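Local coordinates for beta-lactamase domain protein (Burkholderia ambifaria, PDB 5I0P) that binds two zinc ions in a metallo-beta-lactamase fold and is probably a metal-dependent hydrolase whose substrate is not established, at residues 16-21 / 234-239; 22-27 / 277-282; 31-36 / 272-277; 226-231 / 265-270. One frame throughout, in Å; residues are numbered along the deposited sequence.

Contact 1. Residues 16-21 / 234-239; sequences LDYPFA and VLPRIS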
loop_
_atom_site.group_PDB
_atom_site.type_symbol
_atom_site.label_atom_id
_atom_site.label_comp_id
_atom_site.label_asym_id
_atom_site.label_seq_id
_atom_site.Cartn_x
_atom_site.Cartn_y
_atom_site.Cartn_z
ATOM N N LEU A 16 -3.999 -13.440 15.431
ATOM C CA LEU A 16 -2.898 -13.644 14.499
ATOM C C LEU A 16 -1.718 -14.267 15.218
ATOM O O LEU A 16 -1.599 -14.201 16.445
ATOM C CB LEU A 16 -2.455 -12.332 13.846
ATOM C CG LEU A 16 -3.559 -11.477 13.210
ATOM C CD1 LEU A 16 -3.015 -10.172 12.577
ATOM C CD2 LEU A 16 -4.336 -12.340 12.225
ATOM N N ASP A 17 -0.849 -14.893 14.426
ATOM C CA ASP A 17 0.367 -15.537 14.914
ATOM C C ASP A 17 1.540 -14.706 14.415
ATOM O O ASP A 17 1.683 -14.479 13.208
ATOM C CB ASP A 17 0.455 -16.987 14.434
ATOM C CG ASP A 17 1.891 -17.553 14.503
ATOM O OD1 ASP A 17 2.543 -17.387 15.563
ATOM O OD2 ASP A 17 2.377 -18.162 13.502
ATOM N N TYR A 18 2.289 -14.147 15.340
ATOM C CA TYR A 18 3.515 -13.446 15.012
ATOM C C TYR A 18 4.675 -14.381 15.196
ATOM O O TYR A 18 5.198 -14.499 16.321
ATOM C CB TYR A 18 3.692 -12.204 15.887
ATOM C CG TYR A 18 2.638 -11.175 15.584
ATOM C CD1 TYR A 18 2.672 -10.465 14.390
ATOM C CD2 TYR A 18 1.624 -10.908 16.480
ATOM C CE1 TYR A 18 1.716 -9.536 14.092
ATOM C CE2 TYR A 18 0.665 -9.983 16.199
ATOM C CZ TYR A 18 0.715 -9.293 14.998
ATOM O OH TYR A 18 -0.219 -8.355 14.699
ATOM N N PRO A 19 5.189 -14.987 14.125
ATOM C CA PRO A 19 6.274 -15.977 14.278
ATOM C C PRO A 19 7.537 -15.430 14.916
ATOM O O PRO A 19 8.340 -16.224 15.403
ATOM C CB PRO A 19 6.552 -16.429 12.841
ATOM C CG PRO A 19 6.017 -15.291 11.982
ATOM C CD PRO A 19 4.834 -14.752 12.717
ATOM N N PHE A 20 7.773 -14.120 14.917
ATOM C CA PHE A 20 8.985 -13.596 15.532
ATOM C C PHE A 20 8.695 -12.796 16.792
ATOM O O PHE A 20 9.577 -12.087 17.274
ATOM C CB PHE A 20 9.775 -12.763 14.517
ATOM C CG PHE A 20 9.935 -13.452 13.183
ATOM C CD1 PHE A 20 10.783 -14.545 13.057
ATOM C CD2 PHE A 20 9.175 -13.057 12.070
ATOM C CE1 PHE A 20 10.909 -15.208 11.837
ATOM C CE2 PHE A 20 9.300 -13.697 10.855
ATOM C CZ PHE A 20 10.164 -14.783 10.724
ATOM N N ALA A 21 7.484 -12.907 17.336
ATOM C CA ALA A 21 7.150 -12.392 18.668
ATOM C C ALA A 21 7.485 -10.902 18.692
ATOM O O ALA A 21 7.054 -10.174 17.786
ATOM C CB ALA A 21 7.838 -13.255 19.722
ATOM N N VAL A 234 -2.998 -6.080 2.791
ATOM C CA VAL A 234 -3.361 -6.811 4.017
ATOM C C VAL A 234 -2.406 -6.370 5.115
ATOM O O VAL A 234 -1.231 -6.774 5.123
ATOM C CB VAL A 234 -3.307 -8.339 3.860
ATOM C CG1 VAL A 234 -3.911 -9.005 5.102
ATOM C CG2 VAL A 234 -3.982 -8.814 2.547
ATOM N N LEU A 235 -2.901 -5.546 6.035
ATOM C CA LEU A 235 -2.103 -5.124 7.149
ATOM C C LEU A 235 -2.641 -5.743 8.444
ATOM O O LEU A 235 -3.857 -5.840 8.623
ATOM C CB LEU A 235 -2.078 -3.606 7.261
ATOM C CG LEU A 235 -1.654 -2.905 5.978
ATOM C CD1 LEU A 235 -1.905 -1.383 6.071
ATOM C CD2 LEU A 235 -0.238 -3.200 5.650
ATOM N N PRO A 236 -1.760 -6.250 9.318
ATOM C CA PRO A 236 -2.263 -7.010 10.474
ATOM C C PRO A 236 -2.985 -6.148 11.491
ATOM O O PRO A 236 -3.938 -6.623 12.111
ATOM C CB PRO A 236 -0.993 -7.694 11.050
ATOM C CG PRO A 236 0.145 -6.854 10.609
ATOM C CD PRO A 236 -0.285 -6.337 9.206
ATOM N N ARG A 237 -2.560 -4.910 11.716
ATOM C CA ARG A 237 -3.164 -4.164 12.806
ATOM C C ARG A 237 -4.037 -3.001 12.358
ATOM O O ARG A 237 -4.863 -2.540 13.149
ATOM C CB ARG A 237 -2.087 -3.648 13.783
ATOM N N ILE A 238 -3.850 -2.471 11.156
ATOM C CA ILE A 238 -4.597 -1.293 10.750
ATOM C C ILE A 238 -5.343 -1.595 9.461
ATOM O O ILE A 238 -4.958 -2.468 8.685
ATOM C CB ILE A 238 -3.688 -0.073 10.576
ATOM C CG1 ILE A 238 -2.786 -0.255 9.385
ATOM C CG2 ILE A 238 -2.757 0.082 11.793
ATOM C CD1 ILE A 238 -1.840 0.890 9.214
ATOM N N SER A 239 -6.413 -0.850 9.219
ATOM C CA SER A 239 -7.097 -1.111 7.966
ATOM C C SER A 239 -6.402 -0.377 6.812
ATOM O O SER A 239 -5.606 0.550 7.002
ATOM C CB SER A 239 -8.569 -0.721 8.054
ATOM O OG SER A 239 -8.672 0.653 8.300
#

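Contact 2. Residues 22-27 / 277-282; sequences DTLPAA and HGKPFR. With ZN (zinc ion), chain F.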
loop_
_atom_site.group_PDB
_atom_site.type_symbol
_atom_site.label_atom_id
_atom_site.label_comp_id
_atom_site.label_asym_id
_atom_site.label_seq_id
_atom_site.Cartn_x
_atom_site.Cartn_y
_atom_site.Cartn_z
ATOM N N ASP A 22 8.304 -10.420 19.631
ATOM C CA ASP A 22 8.493 -8.986 19.788
ATOM C C ASP A 22 9.562 -8.452 18.863
ATOM O O ASP A 22 9.849 -7.252 18.901
ATOM C CB ASP A 22 8.928 -8.674 21.221
ATOM C CG ASP A 22 8.071 -9.341 22.236
ATOM O OD1 ASP A 22 8.541 -10.368 22.798
ATOM O OD2 ASP A 22 6.932 -8.863 22.464
ATOM N N THR A 23 10.109 -9.307 18.011
ATOM C CA THR A 23 11.184 -8.897 17.128
ATOM C C THR A 23 10.730 -7.763 16.234
ATOM O O THR A 23 9.675 -7.838 15.594
ATOM C CB THR A 23 11.631 -10.069 16.271
ATOM O OG1 THR A 23 12.146 -11.085 17.125
ATOM C CG2 THR A 23 12.691 -9.629 15.268
ATOM N N LEU A 24 11.520 -6.694 16.244
ATOM C CA LEU A 24 11.421 -5.579 15.341
ATOM C C LEU A 24 12.876 -5.344 14.984
ATOM O O LEU A 24 13.696 -5.126 15.888
ATOM C CB LEU A 24 10.822 -4.344 15.993
ATOM C CG LEU A 24 9.435 -4.482 16.551
ATOM C CD1 LEU A 24 9.231 -3.358 17.572
ATOM C CD2 LEU A 24 8.499 -4.316 15.338
ATOM N N PRO A 25 13.223 -5.290 13.711
ATOM C CA PRO A 25 14.603 -4.953 13.368
ATOM C C PRO A 25 14.919 -3.520 13.751
ATOM O O PRO A 25 14.092 -2.624 13.591
ATOM C CB PRO A 25 14.673 -5.202 11.851
ATOM C CG PRO A 25 13.299 -5.057 11.361
ATOM C CD PRO A 25 12.396 -5.517 12.512
ATOM N N ALA A 26 16.115 -3.322 14.292
ATOM C CA ALA A 26 16.615 -1.991 14.592
ATOM C C ALA A 26 16.860 -1.200 13.317
ATOM O O ALA A 26 17.127 -1.756 12.251
ATOM C CB ALA A 26 17.927 -2.088 15.368
ATOM N N ALA A 27 16.741 0.118 13.428
ATOM C CA ALA A 27 16.980 0.961 12.267
ATOM C C ALA A 27 18.421 0.800 11.817
ATOM O O ALA A 27 19.340 0.791 12.637
ATOM C CB ALA A 27 16.687 2.433 12.572
ATOM N N HIS A 277 3.288 -2.479 7.062
ATOM C CA HIS A 277 3.118 -1.845 8.362
ATOM C C HIS A 277 2.590 -2.902 9.327
ATOM O O HIS A 277 1.644 -3.617 8.993
ATOM C CB HIS A 277 2.183 -0.621 8.276
ATOM C CG HIS A 277 2.490 0.276 7.112
ATOM N ND1 HIS A 277 3.427 1.292 7.168
ATOM C CD2 HIS A 277 1.981 0.311 5.856
ATOM C CE1 HIS A 277 3.477 1.918 6.001
ATOM N NE2 HIS A 277 2.618 1.336 5.186
ATOM N N GLY A 278 3.187 -2.990 10.518
ATOM C CA GLY A 278 2.939 -4.103 11.417
ATOM C C GLY A 278 4.099 -5.074 11.402
ATOM O O GLY A 278 5.220 -4.715 11.062
ATOM N N LYS A 279 3.816 -6.330 11.766
ATOM C CA LYS A 279 4.853 -7.354 11.867
ATOM C C LYS A 279 4.515 -8.531 10.965
ATOM O O LYS A 279 3.338 -8.760 10.672
ATOM C CB LYS A 279 5.069 -7.845 13.329
ATOM C CG LYS A 279 5.373 -6.689 14.264
ATOM C CD LYS A 279 5.739 -7.010 15.700
ATOM C CE LYS A 279 4.645 -7.536 16.535
ATOM N NZ LYS A 279 5.224 -7.647 17.882
ATOM N N PRO A 280 5.523 -9.270 10.486
ATOM C CA PRO A 280 5.242 -10.523 9.765
ATOM C C PRO A 280 4.311 -11.399 10.597
ATOM O O PRO A 280 4.410 -11.459 11.831
ATOM C CB PRO A 280 6.626 -11.176 9.605
ATOM C CG PRO A 280 7.612 -10.046 9.649
ATOM C CD PRO A 280 6.967 -8.969 10.552
ATOM N N PHE A 281 3.365 -12.042 9.921
ATOM C CA PHE A 281 2.363 -12.806 10.642
ATOM C C PHE A 281 1.798 -13.916 9.765
ATOM O O PHE A 281 1.875 -13.887 8.534
ATOM C CB PHE A 281 1.225 -11.918 11.132
ATOM C CG PHE A 281 0.292 -11.467 10.045
ATOM C CD1 PHE A 281 0.582 -10.360 9.275
ATOM C CD2 PHE A 281 -0.880 -12.154 9.794
ATOM C CE1 PHE A 281 -0.308 -9.918 8.305
ATOM C CE2 PHE A 281 -1.758 -11.716 8.792
ATOM C CZ PHE A 281 -1.459 -10.607 8.057
ATOM N N ARG A 282 1.238 -14.907 10.433
ATOM C CA ARG A 282 0.440 -15.932 9.798
ATOM C C ARG A 282 -1.001 -15.766 10.269
ATOM O O ARG A 282 -1.260 -15.373 11.413
ATOM C CB ARG A 282 0.974 -17.332 10.132
ATOM C CG ARG A 282 2.275 -17.666 9.427
ATOM C CD ARG A 282 2.745 -19.135 9.559
ATOM N NE ARG A 282 3.819 -19.366 8.584
ATOM C CZ ARG A 282 5.119 -19.146 8.805
ATOM N NH1 ARG A 282 5.510 -18.721 9.995
ATOM N NH2 ARG A 282 6.026 -19.344 7.839
HETATM ZN ZN ZN F . 2.034 2.116 3.129
HETATM O O HOH W 1 7.148 -6.062 19.364
HETATM O O HOH W 2 5.028 -9.640 20.544
#

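Contact 3. Residues 31-36 / 272-277; sequences FEVAPG and LVLPSH. With ZN (zinc ion), chain F.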
loop_
_atom_site.group_PDB
_atom_site.type_symbol
_atom_site.label_atom_id
_atom_site.label_comp_id
_atom_site.label_asym_id
_atom_site.label_seq_id
_atom_site.Cartn_x
_atom_site.Cartn_y
_atom_site.Cartn_z
ATOM N N PHE A 31 16.542 -8.125 9.578
ATOM C CA PHE A 31 16.182 -9.356 10.262
ATOM C C PHE A 31 15.702 -10.344 9.202
ATOM O O PHE A 31 14.846 -10.018 8.372
ATOM C CB PHE A 31 15.134 -9.132 11.368
ATOM C CG PHE A 31 14.784 -10.381 12.111
ATOM C CD1 PHE A 31 13.719 -11.170 11.701
ATOM C CD2 PHE A 31 15.568 -10.805 13.201
ATOM C CE1 PHE A 31 13.396 -12.334 12.372
ATOM C CE2 PHE A 31 15.259 -11.982 13.901
ATOM C CZ PHE A 31 14.174 -12.753 13.488
ATOM N N GLU A 32 16.254 -11.553 9.235
ATOM C CA GLU A 32 15.953 -12.569 8.235
ATOM C C GLU A 32 14.633 -13.242 8.583
ATOM O O GLU A 32 14.550 -14.020 9.536
ATOM C CB GLU A 32 17.071 -13.603 8.142
ATOM C CG GLU A 32 16.977 -14.415 6.855
ATOM C CD GLU A 32 18.038 -15.471 6.717
ATOM O OE1 GLU A 32 18.201 -16.260 7.671
ATOM O OE2 GLU A 32 18.691 -15.528 5.649
ATOM N N VAL A 33 13.593 -12.951 7.807
ATOM C CA VAL A 33 12.299 -13.554 8.091
ATOM C C VAL A 33 12.134 -14.883 7.372
ATOM O O VAL A 33 11.233 -15.669 7.702
ATOM C CB VAL A 33 11.201 -12.536 7.742
ATOM C CG1 VAL A 33 11.289 -11.368 8.695
ATOM C CG2 VAL A 33 11.348 -12.087 6.288
ATOM N N ALA A 34 12.997 -15.170 6.415
ATOM C CA ALA A 34 12.957 -16.383 5.620
ATOM C C ALA A 34 14.271 -16.445 4.850
ATOM O O ALA A 34 14.916 -15.404 4.663
ATOM C CB ALA A 34 11.734 -16.389 4.671
ATOM N N PRO A 35 14.710 -17.639 4.445
ATOM C CA PRO A 35 16.023 -17.759 3.789
ATOM C C PRO A 35 16.106 -16.841 2.578
ATOM O O PRO A 35 15.254 -16.873 1.687
ATOM C CB PRO A 35 16.084 -19.241 3.406
ATOM C CG PRO A 35 15.149 -19.920 4.382
ATOM C CD PRO A 35 14.042 -18.944 4.596
ATOM N N GLY A 36 17.099 -15.959 2.590
ATOM C CA GLY A 36 17.225 -14.971 1.542
ATOM C C GLY A 36 16.252 -13.806 1.599
ATOM O O GLY A 36 16.232 -12.992 0.664
ATOM N N LEU A 272 3.045 -17.035 5.271
ATOM C CA LEU A 272 3.737 -15.967 5.955
ATOM C C LEU A 272 3.422 -14.688 5.198
ATOM O O LEU A 272 3.633 -14.620 3.990
ATOM C CB LEU A 272 5.241 -16.244 5.974
ATOM C CG LEU A 272 6.119 -15.194 6.634
ATOM C CD1 LEU A 272 5.640 -15.008 8.071
ATOM C CD2 LEU A 272 7.614 -15.597 6.582
ATOM N N VAL A 273 2.796 -13.737 5.870
ATOM C CA VAL A 273 2.482 -12.433 5.304
ATOM C C VAL A 273 3.549 -11.447 5.751
ATOM O O VAL A 273 3.869 -11.365 6.945
ATOM C CB VAL A 273 1.085 -11.952 5.733
ATOM C CG1 VAL A 273 0.725 -10.675 5.002
ATOM C CG2 VAL A 273 0.043 -13.048 5.484
ATOM N N LEU A 274 4.119 -10.710 4.792
ATOM C CA LEU A 274 5.078 -9.648 5.063
ATOM C C LEU A 274 4.418 -8.316 4.731
ATOM O O LEU A 274 4.384 -7.896 3.570
ATOM C CB LEU A 274 6.368 -9.862 4.268
ATOM C CG LEU A 274 7.003 -11.251 4.488
ATOM C CD1 LEU A 274 8.320 -11.453 3.732
ATOM C CD2 LEU A 274 7.267 -11.462 5.928
ATOM N N PRO A 275 3.814 -7.648 5.700
ATOM C CA PRO A 275 3.079 -6.418 5.417
ATOM C C PRO A 275 3.982 -5.211 5.583
ATOM O O PRO A 275 4.975 -5.238 6.314
ATOM C CB PRO A 275 2.003 -6.413 6.499
ATOM C CG PRO A 275 2.805 -6.977 7.726
ATOM C CD PRO A 275 3.779 -7.998 7.131
ATOM N N SER A 276 3.597 -4.137 4.908
ATOM C CA SER A 276 4.434 -2.954 4.950
ATOM C C SER A 276 4.292 -2.172 6.243
ATOM O O SER A 276 5.104 -1.283 6.493
ATOM C CB SER A 276 4.161 -2.098 3.730
ATOM O OG SER A 276 4.691 -2.808 2.607
ATOM N N HIS A 277 3.288 -2.479 7.062
ATOM C CA HIS A 277 3.118 -1.845 8.362
ATOM C C HIS A 277 2.590 -2.902 9.327
ATOM O O HIS A 277 1.644 -3.617 8.993
ATOM C CB HIS A 277 2.183 -0.621 8.276
ATOM C CG HIS A 277 2.490 0.276 7.112
ATOM N ND1 HIS A 277 3.427 1.292 7.168
ATOM C CD2 HIS A 277 1.981 0.311 5.856
ATOM C CE1 HIS A 277 3.477 1.918 6.001
ATOM N NE2 HIS A 277 2.618 1.336 5.186
HETATM ZN ZN ZN F . 2.034 2.116 3.129
#

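Contact 4. Residues 226-231 / 265-270; sequences GVLISG and ETMAPD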
loop_
_atom_site.group_PDB
_atom_site.type_symbol
_atom_site.label_atom_id
_atom_site.label_comp_id
_atom_site.label_asym_id
_atom_site.label_seq_id
_atom_site.Cartn_x
_atom_site.Cartn_y
_atom_site.Cartn_z
ATOM N N GLY A 226 5.235 -20.445 0.438
ATOM C CA GLY A 226 4.183 -19.824 1.219
ATOM C C GLY A 226 4.549 -18.491 1.842
ATOM O O GLY A 226 4.362 -18.299 3.049
ATOM N N VAL A 227 5.029 -17.544 1.043
ATOM C CA VAL A 227 5.367 -16.213 1.533
ATOM C C VAL A 227 4.607 -15.188 0.721
ATOM O O VAL A 227 4.468 -15.343 -0.496
ATOM C CB VAL A 227 6.871 -15.919 1.437
ATOM C CG1 VAL A 227 7.152 -14.539 2.053
ATOM C CG2 VAL A 227 7.704 -17.077 2.051
ATOM N N LEU A 228 4.108 -14.143 1.387
ATOM C CA LEU A 228 3.344 -13.096 0.714
ATOM C C LEU A 228 3.874 -11.736 1.134
ATOM O O LEU A 228 3.736 -11.358 2.304
ATOM C CB LEU A 228 1.858 -13.229 1.043
ATOM C CG LEU A 228 0.988 -12.135 0.433
ATOM C CD1 LEU A 228 0.857 -12.321 -1.069
ATOM C CD2 LEU A 228 -0.366 -12.052 1.109
ATOM N N ILE A 229 4.473 -10.994 0.196
ATOM C CA ILE A 229 4.735 -9.567 0.415
ATOM C C ILE A 229 3.445 -8.817 0.092
ATOM O O ILE A 229 3.030 -8.736 -1.065
ATOM C CB ILE A 229 5.917 -9.051 -0.414
ATOM C CG1 ILE A 229 7.207 -9.710 0.104
ATOM C CG2 ILE A 229 6.006 -7.533 -0.353
ATOM C CD1 ILE A 229 8.430 -9.563 -0.773
ATOM N N SER A 230 2.778 -8.306 1.123
ATOM C CA SER A 230 1.396 -7.904 0.943
ATOM C C SER A 230 1.233 -6.420 0.671
ATOM O O SER A 230 0.121 -5.996 0.339
ATOM C CB SER A 230 0.549 -8.298 2.160
ATOM O OG SER A 230 0.895 -7.570 3.308
ATOM N N GLY A 231 2.310 -5.638 0.738
ATOM C CA GLY A 231 2.173 -4.203 0.517
ATOM C C GLY A 231 1.234 -3.624 1.559
ATOM O O GLY A 231 1.304 -3.957 2.748
ATOM N N GLU A 265 -7.467 -14.545 0.361
ATOM C CA GLU A 265 -8.329 -15.475 1.090
ATOM C C GLU A 265 -8.091 -16.920 0.664
ATOM O O GLU A 265 -8.176 -17.836 1.489
ATOM C CB GLU A 265 -9.799 -15.119 0.863
ATOM C CG GLU A 265 -10.495 -14.333 1.957
ATOM C CD GLU A 265 -11.842 -13.750 1.496
ATOM O OE1 GLU A 265 -11.999 -13.447 0.289
ATOM O OE2 GLU A 265 -12.752 -13.589 2.342
ATOM N N THR A 266 -7.815 -17.157 -0.614
ATOM C CA THR A 266 -7.700 -18.539 -1.069
ATOM C C THR A 266 -6.298 -19.106 -0.917
ATOM O O THR A 266 -6.116 -20.306 -1.146
ATOM C CB THR A 266 -8.121 -18.691 -2.548
ATOM O OG1 THR A 266 -7.446 -17.714 -3.356
ATOM C CG2 THR A 266 -9.635 -18.571 -2.703
ATOM N N MET A 267 -5.316 -18.279 -0.560
ATOM C CA MET A 267 -3.948 -18.727 -0.384
ATOM C C MET A 267 -3.851 -19.618 0.864
ATOM O O MET A 267 -4.791 -19.735 1.648
ATOM C CB MET A 267 -3.002 -17.533 -0.256
ATOM C CG MET A 267 -2.852 -16.662 -1.502
ATOM S SD MET A 267 -1.836 -15.187 -1.206
ATOM C CE MET A 267 -1.928 -14.291 -2.760
ATOM N N ALA A 268 -2.703 -20.274 1.022
ATOM C CA ALA A 268 -2.534 -21.258 2.085
ATOM C C ALA A 268 -2.731 -20.622 3.459
ATOM O O ALA A 268 -2.260 -19.503 3.704
ATOM C CB ALA A 268 -1.138 -21.882 2.023
ATOM N N PRO A 269 -3.381 -21.324 4.383
ATOM C CA PRO A 269 -3.607 -20.766 5.726
ATOM C C PRO A 269 -2.337 -20.373 6.439
ATOM O O PRO A 269 -2.330 -19.383 7.176
ATOM C CB PRO A 269 -4.283 -21.929 6.464
ATOM C CG PRO A 269 -4.939 -22.682 5.422
ATOM C CD PRO A 269 -4.023 -22.629 4.223
ATOM N N ASP A 270 -1.257 -21.129 6.242
ATOM C CA ASP A 270 -0.002 -20.912 6.945
ATOM C C ASP A 270 0.889 -19.936 6.222
ATOM O O ASP A 270 2.080 -19.854 6.537
ATOM C CB ASP A 270 0.756 -22.233 7.110
ATOM C CG ASP A 270 1.245 -22.793 5.782
ATOM O OD1 ASP A 270 0.613 -22.529 4.737
ATOM O OD2 ASP A 270 2.283 -23.484 5.777
HETATM O O HOH W 3 5.038 -20.036 5.202
#

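Contact 1. Residues 16-21 / 234-239
Leu16 lays its CD1 methyl against the ring of Pro236, with 3.5 Å between Leu16 CD1 and Pro236 CB. The leucine side chain meets the proline ring at about a right angle, and CD1 is the branch that touches. The same methyl also lies 3.7 Å from the backbone oxygen Pro236 O. Tyr18 reaches the proline as well, but with its hydroxyl end: Tyr18 OH stands 3.8 Å from Pro236 CB, and the ring carbon Tyr18 CE1 is 4.5 Å from that atom. The tyrosine side chain approaches the proline obliquely. With its CG anti to the carbonyl carbon (chi1 -67°), Tyr18 sends its hydroxyl end across to the proline, although its CB does not point there. Pro236 CB is thus shared by an aliphatic methyl and a phenol oxygen, and no hydrogen bond joins the two segments. From Tyr18 to Ala21 the chain forms a type I beta turn, closed by the hydrogen bond Ala21 N to Tyr18 O, 3.0 Å. The contact packs the N-terminal loop onto the loop that follows strand 227-231. Phe281 of strand 281-282 touches both Tyr18 and Pro236, Pro275 of strand 272-275 also meets Pro236, and Arg287 of helix 284-308 lies against Leu16.

Contact 2. Residues 22-27 / 277-282
The loop that leaves the zinc ligand His277 and runs into the edge strand 281-282 is met here by the N-terminal loop, at the surface of the metallo-beta-lactamase fold. Lys279 carries the contact. Its chain passes Leu24 at about a right angle, with Leu24 CD2 3.9 Å from Lys279 CD, and the same methylene lies 4.0 Å from the backbone oxygen Thr23 O. A bend at chi3 (-70°) in an otherwise extended chain takes the ammonium group past these neighbours to Asp22, where Lys279 NZ comes within 4.0 Å of Asp22 CA. It also donates a direct hydrogen bond to the carbonyl Ala21 O, and Tyr18 forms a cation-pi contact with the same lysine. Water makes the link to Asp22: one molecule accepts from Lys279 NZ at 2.9 Å and donates to Asp22 O at 3.0 Å. A second donates to Asp22 OD2 at 2.8 Å but is held only weakly by the lysine. At the start of the loop His277 NE2 binds a zinc ion at 2.3 Å, in a site completed by Asp106, His107 and Asp232. No salt bridge forms, since Lys279 NZ and Asp22 OD2 stay 5.0 Å apart; the carboxylate would act on the ammonium group mainly across solvent. The lysine therefore plays two parts, its methylenes packing on leucine while its charged end is held by a backbone carbonyl, an aromatic ring and water.

Contact 3. Residues 31-36 / 272-277
Val33 and Leu274 are turned to meet end on. In Val33, chi1 of -67° sets CG2 between the backbone N and the carbonyl carbon, and it is this branch that faces Leu274. Leu274 answers with CG anti to its own carbonyl carbon (chi1 -54°), which carries both of its methyls forward. The two side chains reach each other tip to tip: Val33 CG2 sits 4.0 Å from Leu274 CD1 and 4.1 Å from Leu274 CD2, so a single valine methyl faces the fork of the leucine. Leu272, two residues earlier on the same strand, points the same way but finds backbone, its CD2 lying 3.8 Å from Val33 O. No hydrogen bond crosses between the segments, and the three residues that touch are all buried. Around them, Trp39 of strand 37-43 packs on Val33, while Val37 and Val227 lie against Leu274. The chain turns a corner at Val33, where Val33 and Ala34 together face Val37 in a classic beta bulge. Strands 31-34 and 272-275 belong to different sheets, and their meeting is face-to-face packing of apolar side chains. That is the core of the beta-sandwich in the alpha-beta/beta-alpha metallo-beta-lactamase fold, whose strand 272-275 leads, by way of Ser276, to the zinc ligand His277.

Contact 4. Residues 226-231 / 265-270
Leu228 and Met267 cross at about a right angle, the leucine rising from strand 227-231 and the methionine coming over from the loop after helix 262-265. Met267 is extended beyond CG (chi2 175°, chi3 -176°), which delivers its sulfur and terminal methyl to the leucine. Leu228 CD1 takes both, lying 3.8 Å from Met267 CE and 3.9 Å from Met267 SD, while Leu228 CD2 is a little farther from the sulfur at 4.2 Å. His221 of strand 217-222 touches both of these buried side chains. At the other end of the contact the backbone carbonyls Gly226 O and Asp270 O come to 4.4 Å, with a water beside them. That water lies 2.8 Å from Gly226 O, with a longer approach to Asp270 O, which also accepts a hydrogen bond from Arg282. Gly226, at positive phi, and Val227 together face Ser222, a G1 beta bulge at the start of the strand. The arrangement is a loop folded over the outer face of a sheet, between helix 262-265 and strand 272-275, within the beta-alpha-beta crossover from strand 227-231 to its parallel neighbour 272-275 in the metallo-beta-lactamase fold.

How the contacts relate
Contacts 1 and 3 are buried and apolar, contact 4 is partly buried, apolar at Leu228 and Met267 with water at its far end, and contact 2 lies at the surface, where water and a lysine charge take over. Contacts 2, 3 and 4 all draw on one sheet: strand 272-275 stands between 227-231 and 281-282, bonded to the first through Leu228 and Leu274 and to the second through Val273 and Phe281. Contact 1 joins this group through Asp17, whose carbonyl meets the backbone of Arg282, and its N-terminal loop runs straight on into that of contact 2. Contact 3 packs one sheet on the other, whereas contacts 1, 2 and 4 bring in loops. His277 belongs to both contacts 2 and 3.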